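Local coordinates for protein PTS system, IIA component (Enterococcus faecalis, PDB 3BED) that probably serves as the IIA component of a mannose/sorbose-specific sugar phosphotransferase system, accepting and passing on phosphoryl groups, at residues A[22-27]-A[99-104]; A[47-52]-A[76-81]; A[59-64]-A[85-90]. All coordinates share one frame; numbering follows the deposited sequence. Where two conformers were deposited one is given.

Contact 1: residues A[22-27]-A[99-104]; sequences ASTQMI and MAIEAA
Two helices on one flank of the central parallel sheet meet here, Thr24 of helix 16-28 facing Ala100, Ile101 and Ala104 of helix 97-105. The short segments pass 9.4 Å apart with a signed crossing angle of -57°. In one of the two conformers modelled for Thr24, CG2 stands anti to the backbone N (chi1 -62° for OG1) and reaches over the other helix, 3.9 Å from Ala104 CB and 4.0 Å from Ile101 CA. The same torsion lays the hydroxyl beside its own backbone, where Thr24 OG1 hydrogen-bonds to Thr20 O; OG1 also touches Ala100 CB at 3.3 Å. Threonine suits this buried place because its polar branch is satisfied within the helix while its methyl joins the apolar seam. The alanines, one turn apart, are small enough to let the backbones approach. Farther out, Ile27 and Ile101 cross at about a right angle, and Ile101 CD1 lies 3.8 Å from Ile27 CD1 and equally close to Ile27 CG2. These branched chains also meet the second subunit, Ile27 packing on His13 and Ile101 on Leu70 of that chain. The -57° crossing and the spacing of four in Thr20, Thr24 and Val28 on one helix and in Ala100 and Ala104 on the other are consistent with ridges-into-grooves packing of neighbouring helices on one face of an alpha/beta/alpha sandwich.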
loop_
_atom_site.group_PDB
_atom_site.type_symbol
_atom_site.label_atom_id
_atom_site.label_comp_id
_atom_site.label_asym_id
_atom_site.label_seq_id
_atom_site.Cartn_x
_atom_site.Cartn_y
_atom_site.Cartn_z
ATOM N N ALA A 22 1.781 4.153 10.610
ATOM C CA ALA A 22 0.882 5.024 11.414
ATOM C C ALA A 22 -0.558 4.564 11.293
ATOM O O ALA A 22 -1.249 4.423 12.293
ATOM C CB ALA A 22 1.019 6.469 10.981
ATOM N N SER A 23 -0.981 4.280 10.077
ATOM C CA SER A 23 -2.342 3.776 9.832
ATOM C C SER A 23 -2.577 2.415 10.515
ATOM O O SER A 23 -3.641 2.140 11.073
ATOM C CB SER A 23 -2.595 3.688 8.331
ATOM O OG SER A 23 -2.597 5.000 7.758
ATOM N N THR A 24 -1.582 1.532 10.427
ATOM C CA THR A 24 -1.650 0.221 11.090
ATOM C C THR A 24 -1.845 0.394 12.587
ATOM O O THR A 24 -2.625 -0.308 13.193
ATOM C CB THR A 24 -0.335 -0.587 10.839
ATOM O OG1 THR A 24 -0.193 -0.813 9.436
ATOM C CG2 THR A 24 -0.362 -1.922 11.555
ATOM N N GLN A 25 -1.085 1.317 13.186
ATOM C CA GLN A 25 -1.195 1.456 14.641
ATOM C C GLN A 25 -2.615 1.936 15.018
ATOM O O GLN A 25 -3.160 1.559 16.053
ATOM C CB GLN A 25 -0.106 2.435 15.144
ATOM C CG GLN A 25 1.285 1.785 15.146
ATOM C CD GLN A 25 2.407 2.804 15.174
ATOM O OE1 GLN A 25 2.195 3.989 14.890
ATOM N NE2 GLN A 25 3.600 2.356 15.542
HETATM N N MSE A 26 -3.222 2.719 14.139
HETATM C CA MSE A 26 -4.570 3.225 14.403
HETATM C C MSE A 26 -5.686 2.196 14.223
HETATM O O MSE A 26 -6.844 2.442 14.606
HETATM C CB MSE A 26 -4.836 4.489 13.595
HETATM C CG MSE A 26 -4.013 5.712 14.080
HETATM SE SE MSE A 26 -4.772 6.443 15.726
HETATM C CE MSE A 26 -6.376 7.252 14.936
ATOM N N ILE A 27 -5.327 1.040 13.675
ATOM C CA ILE A 27 -6.248 -0.051 13.424
ATOM C C ILE A 27 -6.039 -1.157 14.458
ATOM O O ILE A 27 -7.000 -1.687 14.989
ATOM C CB ILE A 27 -6.099 -0.603 11.972
ATOM C CG1 ILE A 27 -6.591 0.464 10.978
ATOM C CG2 ILE A 27 -6.886 -1.951 11.772
ATOM C CD1 ILE A 27 -6.202 0.179 9.563
HETATM N N MSE A 99 -1.229 -6.317 4.621
HETATM C CA MSE A 99 0.003 -7.012 4.980
HETATM C C MSE A 99 0.573 -6.457 6.266
HETATM O O MSE A 99 1.054 -7.228 7.128
HETATM C CB MSE A 99 1.030 -6.909 3.851
HETATM C CG MSE A 99 0.724 -7.745 2.681
HETATM SE SE MSE A 99 1.836 -7.103 1.184
HETATM C CE MSE A 99 3.443 -6.820 2.385
ATOM N N ALA A 100 0.527 -5.134 6.415
ATOM C CA ALA A 100 1.099 -4.494 7.597
ATOM C C ALA A 100 0.299 -4.836 8.845
ATOM O O ALA A 100 0.891 -5.097 9.912
ATOM C CB ALA A 100 1.157 -2.985 7.404
ATOM N N ILE A 101 -1.039 -4.792 8.734
ATOM C CA ILE A 101 -1.903 -5.203 9.872
ATOM C C ILE A 101 -1.637 -6.644 10.290
ATOM O O ILE A 101 -1.468 -6.927 11.499
ATOM C CB ILE A 101 -3.425 -5.014 9.497
ATOM C CG1 ILE A 101 -3.689 -3.490 9.438
ATOM C CG2 ILE A 101 -4.348 -5.934 10.387
ATOM C CD1 ILE A 101 -5.065 -3.298 8.674
ATOM N N GLU A 102 -1.638 -7.560 9.317
ATOM C CA GLU A 102 -1.389 -8.934 9.694
ATOM C C GLU A 102 0.004 -9.159 10.272
ATOM O O GLU A 102 0.160 -9.977 11.182
ATOM C CB GLU A 102 -1.697 -9.886 8.542
ATOM C CG GLU A 102 -3.182 -9.838 8.133
ATOM C CD GLU A 102 -4.150 -10.260 9.242
ATOM O OE1 GLU A 102 -3.767 -10.978 10.198
ATOM O OE2 GLU A 102 -5.316 -9.873 9.137
ATOM N N ALA A 103 1.019 -8.458 9.766
ATOM C CA ALA A 103 2.368 -8.592 10.300
ATOM C C ALA A 103 2.378 -8.142 11.744
ATOM O O ALA A 103 3.042 -8.743 12.608
ATOM C CB ALA A 103 3.315 -7.756 9.465
ATOM N N ALA A 104 1.633 -7.074 12.022
ATOM C CA ALA A 104 1.688 -6.428 13.329
ATOM C C ALA A 104 1.133 -7.333 14.403
ATOM O O ALA A 104 1.556 -7.234 15.544
ATOM C CB ALA A 104 0.905 -5.161 13.297
#

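Contact 2: residues A[47-52]-A[76-81]; sequences GTQAKL and CNVAMM
Val78, the first residue of segment 76-81 to touch helix 44-59, enters the diamond formed by Leu45, Thr48, Gln49 and Leu52 as a knob enters a hole. With CG1 anti to the backbone N (chi1 162°), its two methyls divide the work. CG1 lies 3.8 Å from Gln49 CA and at the same distance from Leu52 CD2, while CG2 sits 3.8 Å from Thr48 CG2 and 4.0 Å from Gln49 CG. A beta-branched residue suits the spot, filling the hole on two sides without a long, flexible chain. Thr48 can present its methyl because its hydroxyl is turned back to hydrogen-bond with Gly44 O in the same helix.

Ala79 comes next, and its small size lets Leu52 lie against the backbone, with Leu52 CD2 3.7 Å from Ala79 CA. Leu52 slides past Val78 in the opposite direction and continues to Ile9 and Met11 of strand 7-13, so this end of the contact merges with the apolar layer between these helices and the sheet.

A turn after Val78, Met81, a selenomethionine in this crystal, lies at the exposed margin. Its SE is 3.7 Å from Gln49 NE2, where the two chains cross at about a right angle. Gln49 suits this border, covering Val78 with its aliphatic part and carrying its amide outward past it.

The segments cross at -53°, and the contact is essentially apolar: between these segments, shape fit and exclusion of water probably contribute more than directional bonds.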
loop_
_atom_site.group_PDB
_atom_site.type_symbol
_atom_site.label_atom_id
_atom_site.label_comp_id
_atom_site.label_asym_id
_atom_site.label_seq_id
_atom_site.Cartn_x
_atom_site.Cartn_y
_atom_site.Cartn_z
ATOM N N GLY A 47 22.794 6.218 0.447
ATOM C CA GLY A 47 22.043 6.742 1.616
ATOM C C GLY A 47 20.986 5.761 2.077
ATOM O O GLY A 47 20.706 5.663 3.275
ATOM N N THR A 48 20.372 5.053 1.127
ATOM C CA THR A 48 19.378 4.053 1.442
ATOM C C THR A 48 20.045 2.866 2.135
ATOM O O THR A 48 19.536 2.372 3.149
ATOM C CB THR A 48 18.640 3.605 0.156
ATOM O OG1 THR A 48 18.057 4.765 -0.467
ATOM C CG2 THR A 48 17.530 2.688 0.504
ATOM N N GLN A 49 21.166 2.408 1.581
ATOM C CA GLN A 49 21.935 1.332 2.211
ATOM C C GLN A 49 22.316 1.686 3.636
ATOM O O GLN A 49 22.248 0.837 4.526
ATOM C CB GLN A 49 23.221 1.082 1.418
ATOM C CG GLN A 49 23.019 0.322 0.108
ATOM C CD GLN A 49 24.352 0.138 -0.666
ATOM O OE1 GLN A 49 25.219 0.989 -0.635
ATOM N NE2 GLN A 49 24.481 -0.976 -1.370
ATOM N N ALA A 50 22.719 2.928 3.844
ATOM C CA ALA A 50 23.177 3.330 5.163
ATOM C C ALA A 50 21.998 3.351 6.145
ATOM O O ALA A 50 22.143 2.961 7.311
ATOM C CB ALA A 50 23.871 4.703 5.122
ATOM N N LYS A 51 20.825 3.787 5.690
ATOM C CA LYS A 51 19.658 3.841 6.584
ATOM C C LYS A 51 19.259 2.433 7.011
ATOM O O LYS A 51 18.985 2.201 8.193
ATOM C CB LYS A 51 18.487 4.533 5.905
ATOM C CG LYS A 51 18.661 6.040 5.830
ATOM C CD LYS A 51 17.450 6.654 5.125
ATOM C CE LYS A 51 17.515 8.169 5.141
ATOM N NZ LYS A 51 16.251 8.837 4.599
ATOM N N LEU A 52 19.201 1.495 6.059
ATOM C CA LEU A 52 18.862 0.135 6.467
ATOM C C LEU A 52 19.984 -0.449 7.353
ATOM O O LEU A 52 19.710 -1.176 8.320
ATOM C CB LEU A 52 18.657 -0.772 5.262
ATOM C CG LEU A 52 18.264 -2.207 5.547
ATOM C CD1 LEU A 52 16.992 -2.281 6.396
ATOM C CD2 LEU A 52 18.119 -3.019 4.262
ATOM N N CYS A 76 13.660 -1.856 -2.179
ATOM C CA CYS A 76 13.623 -3.304 -2.209
ATOM C C CYS A 76 14.993 -3.930 -2.550
ATOM O O CYS A 76 15.429 -4.912 -1.897
ATOM C CB CYS A 76 12.531 -3.770 -3.150
ATOM S SG CYS A 76 12.140 -5.542 -2.950
ATOM N N ASN A 77 15.695 -3.359 -3.540
ATOM C CA ASN A 77 17.024 -3.902 -3.885
ATOM C C ASN A 77 17.997 -3.850 -2.697
ATOM O O ASN A 77 18.785 -4.751 -2.457
ATOM C CB ASN A 77 17.627 -3.103 -5.044
ATOM C CG ASN A 77 16.811 -3.229 -6.330
ATOM O OD1 ASN A 77 16.068 -4.206 -6.524
ATOM N ND2 ASN A 77 16.994 -2.264 -7.235
ATOM N N VAL A 78 17.917 -2.768 -1.957
ATOM C CA VAL A 78 18.800 -2.580 -0.809
ATOM C C VAL A 78 18.504 -3.640 0.275
ATOM O O VAL A 78 19.425 -4.195 0.849
ATOM C CB VAL A 78 18.636 -1.188 -0.292
ATOM C CG1 VAL A 78 19.177 -1.021 1.170
ATOM C CG2 VAL A 78 19.287 -0.231 -1.249
ATOM N N ALA A 79 17.213 -3.924 0.498
ATOM C CA ALA A 79 16.783 -4.973 1.438
ATOM C C ALA A 79 17.309 -6.318 0.952
ATOM O O ALA A 79 17.912 -7.073 1.731
ATOM C CB ALA A 79 15.240 -4.996 1.580
HETATM N N MSE A 80 17.113 -6.616 -0.341
HETATM C CA MSE A 80 17.600 -7.859 -0.928
HETATM C C MSE A 80 19.118 -8.025 -0.730
HETATM O O MSE A 80 19.603 -9.120 -0.420
HETATM C CB MSE A 80 17.286 -7.894 -2.423
HETATM C CG MSE A 80 17.627 -9.222 -3.034
HETATM SE SE MSE A 80 17.221 -9.225 -4.926
HETATM C CE MSE A 80 18.226 -7.605 -5.480
HETATM N N MSE A 81 19.864 -6.930 -0.936
HETATM C CA MSE A 81 21.332 -6.987 -0.838
HETATM C C MSE A 81 21.742 -7.298 0.627
HETATM O O MSE A 81 22.727 -7.985 0.892
HETATM C CB MSE A 81 21.969 -5.657 -1.268
HETATM C CG MSE A 81 21.962 -5.443 -2.795
HETATM SE SE MSE A 81 22.876 -3.767 -3.243
HETATM C CE MSE A 81 21.308 -2.797 -3.835
#

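Contact 3: residues A[59-64]-A[85-90]; sequences AGNVPT and TYPQLR
Gly60 and Tyr86 meet at the entrance to two parallel strands, 64-68 and 89-93, joined through helix 74-82 in a beta-alpha-beta unit. Glycine suits the end of helix 44-59 because the backbone leaves it with positive phi, and Gly60 O approaches the tyrosine ring obliquely, 4.1 Å from Tyr86 CD1. Asn61 centres an inverse gamma turn, closed by a weak bond from Val62 N to Gly60 O. Its side chain lies against the Pro87 ring and crosses Gln88 at about a right angle, their amide planes 82° apart. Pro63, a rigid lead into the strand, lies alongside the extended Gln88 chain, and Pro63 CA makes a CA-H...O contact of 3.3 Å with Gln88 O. That carbonyl also accepts Thr64 N at 3.0 Å. Thr64 is gripped a second time along the same edge, since Arg90 N donates to Thr64 O at 2.9 Å; Thr64 thus straddles Leu89 in parallel register. Threonine serves both environments of this buried site: CG2 rests 3.6 Å from Leu89 CD1, while OG1 turns back to hydrogen-bond Val62 O at 2.8 Å, standing 49° out of that carbonyl's plane.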
loop_
_atom_site.group_PDB
_atom_site.type_symbol
_atom_site.label_atom_id
_atom_site.label_comp_id
_atom_site.label_asym_id
_atom_site.label_seq_id
_atom_site.Cartn_x
_atom_site.Cartn_y
_atom_site.Cartn_z
ATOM N N ALA A 59 20.183 -4.168 15.543
ATOM C CA ALA A 59 19.467 -5.367 15.970
ATOM C C ALA A 59 20.298 -6.659 15.967
ATOM O O ALA A 59 19.948 -7.642 16.663
ATOM C CB ALA A 59 18.190 -5.561 15.138
ATOM N N GLY A 60 21.393 -6.673 15.221
ATOM C CA GLY A 60 22.187 -7.895 15.056
ATOM C C GLY A 60 21.443 -9.051 14.386
ATOM O O GLY A 60 20.487 -8.830 13.605
ATOM N N ASN A 61 21.888 -10.272 14.667
ATOM C CA ASN A 61 21.419 -11.466 13.980
ATOM C C ASN A 61 20.111 -11.967 14.564
ATOM O O ASN A 61 20.042 -13.042 15.206
ATOM C CB ASN A 61 22.515 -12.566 13.971
ATOM C CG ASN A 61 22.140 -13.774 13.113
ATOM O OD1 ASN A 61 21.141 -13.760 12.382
ATOM N ND2 ASN A 61 22.932 -14.846 13.217
ATOM N N VAL A 62 19.073 -11.152 14.375
ATOM C CA VAL A 62 17.734 -11.470 14.840
ATOM C C VAL A 62 16.799 -11.719 13.643
ATOM O O VAL A 62 16.906 -11.030 12.633
ATOM C CB VAL A 62 17.225 -10.322 15.722
ATOM C CG1 VAL A 62 17.310 -8.990 14.992
ATOM C CG2 VAL A 62 15.836 -10.602 16.273
ATOM N N PRO A 63 15.900 -12.715 13.724
ATOM C CA PRO A 63 14.919 -12.868 12.628
ATOM C C PRO A 63 14.178 -11.567 12.356
ATOM O O PRO A 63 13.702 -10.891 13.283
ATOM C CB PRO A 63 13.966 -13.948 13.157
ATOM C CG PRO A 63 14.870 -14.785 14.042
ATOM C CD PRO A 63 15.736 -13.780 14.749
ATOM N N THR A 64 14.186 -11.179 11.083
ATOM C CA THR A 64 13.686 -9.874 10.667
ATOM C C THR A 64 12.990 -9.964 9.332
ATOM O O THR A 64 13.455 -10.687 8.451
ATOM C CB THR A 64 14.862 -8.896 10.530
ATOM O OG1 THR A 64 15.478 -8.708 11.823
ATOM C CG2 THR A 64 14.357 -7.540 10.012
ATOM N N THR A 85 24.240 -10.621 4.027
ATOM C CA THR A 85 24.945 -10.396 5.277
ATOM C C THR A 85 24.155 -10.949 6.473
ATOM O O THR A 85 24.757 -11.443 7.436
ATOM C CB THR A 85 25.200 -8.900 5.457
ATOM O OG1 THR A 85 26.073 -8.459 4.415
ATOM C CG2 THR A 85 25.831 -8.577 6.820
ATOM N N TYR A 86 22.820 -10.847 6.414
ATOM C CA TYR A 86 21.921 -11.172 7.555
ATOM C C TYR A 86 21.122 -12.406 7.252
ATOM O O TYR A 86 20.119 -12.345 6.546
ATOM C CB TYR A 86 20.992 -9.977 7.864
ATOM C CG TYR A 86 21.738 -8.801 8.440
ATOM C CD1 TYR A 86 21.956 -8.690 9.822
ATOM C CD2 TYR A 86 22.302 -7.831 7.596
ATOM C CE1 TYR A 86 22.675 -7.619 10.332
ATOM C CE2 TYR A 86 23.023 -6.751 8.099
ATOM C CZ TYR A 86 23.220 -6.673 9.472
ATOM O OH TYR A 86 23.909 -5.648 10.059
ATOM N N PRO A 87 21.560 -13.568 7.777
ATOM C CA PRO A 87 20.966 -14.832 7.356
ATOM C C PRO A 87 19.514 -15.068 7.825
ATOM O O PRO A 87 18.797 -15.944 7.294
ATOM C CB PRO A 87 21.897 -15.885 8.000
ATOM C CG PRO A 87 22.502 -15.226 9.153
ATOM C CD PRO A 87 22.647 -13.771 8.765
ATOM N N GLN A 88 19.052 -14.279 8.786
ATOM C CA GLN A 88 17.674 -14.447 9.246
ATOM C C GLN A 88 16.768 -13.286 8.831
ATOM O O GLN A 88 15.704 -13.098 9.424
ATOM C CB GLN A 88 17.650 -14.621 10.764
ATOM C CG GLN A 88 18.562 -15.770 11.257
ATOM C CD GLN A 88 18.250 -16.167 12.660
ATOM O OE1 GLN A 88 18.858 -15.657 13.585
ATOM N NE2 GLN A 88 17.246 -17.021 12.835
ATOM N N LEU A 89 17.208 -12.534 7.807
ATOM C CA LEU A 89 16.414 -11.467 7.222
ATOM C C LEU A 89 15.698 -12.001 6.010
ATOM O O LEU A 89 16.304 -12.705 5.195
ATOM C CB LEU A 89 17.352 -10.333 6.779
ATOM C CG LEU A 89 16.722 -9.211 5.918
ATOM C CD1 LEU A 89 15.719 -8.418 6.749
ATOM C CD2 LEU A 89 17.802 -8.282 5.379
ATOM N N ARG A 90 14.399 -11.694 5.888
ATOM C CA ARG A 90 13.648 -11.977 4.668
ATOM C C ARG A 90 12.994 -10.682 4.175
ATOM O O ARG A 90 12.885 -9.710 4.933
ATOM C CB ARG A 90 12.585 -13.068 4.888
ATOM C CG ARG A 90 13.124 -14.396 5.501
ATOM C CD ARG A 90 13.858 -15.266 4.448
ATOM N NE ARG A 90 14.350 -16.511 5.043
ATOM C CZ ARG A 90 15.416 -16.634 5.840
ATOM N NH1 ARG A 90 16.217 -15.602 6.113
ATOM N NH2 ARG A 90 15.692 -17.844 6.360
#

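From the N terminus, strand 7-13 leads into helix 16-28, which opens contact 1. After strand 35-39, helix 44-59 supplies the first half of contact 2, and the turn behind it begins contact 3. Helix 74-82 closes contact 2; residues 85-90 then close contact 3, so these two alternate along the chain. Only at helix 97-105 is contact 1 completed, its long span enclosing both others. Contacts 2 and 3 adjoin, their centres about 14 Å apart, with Ala79 O 3.8 Å from Leu89 CD2. Contact 1 pairs helices 16-28 and 97-105 on one flank, contact 2 pairs helices 44-59 and 74-82 on the other, and contact 3 joins the starts of strands 64-68 and 89-93.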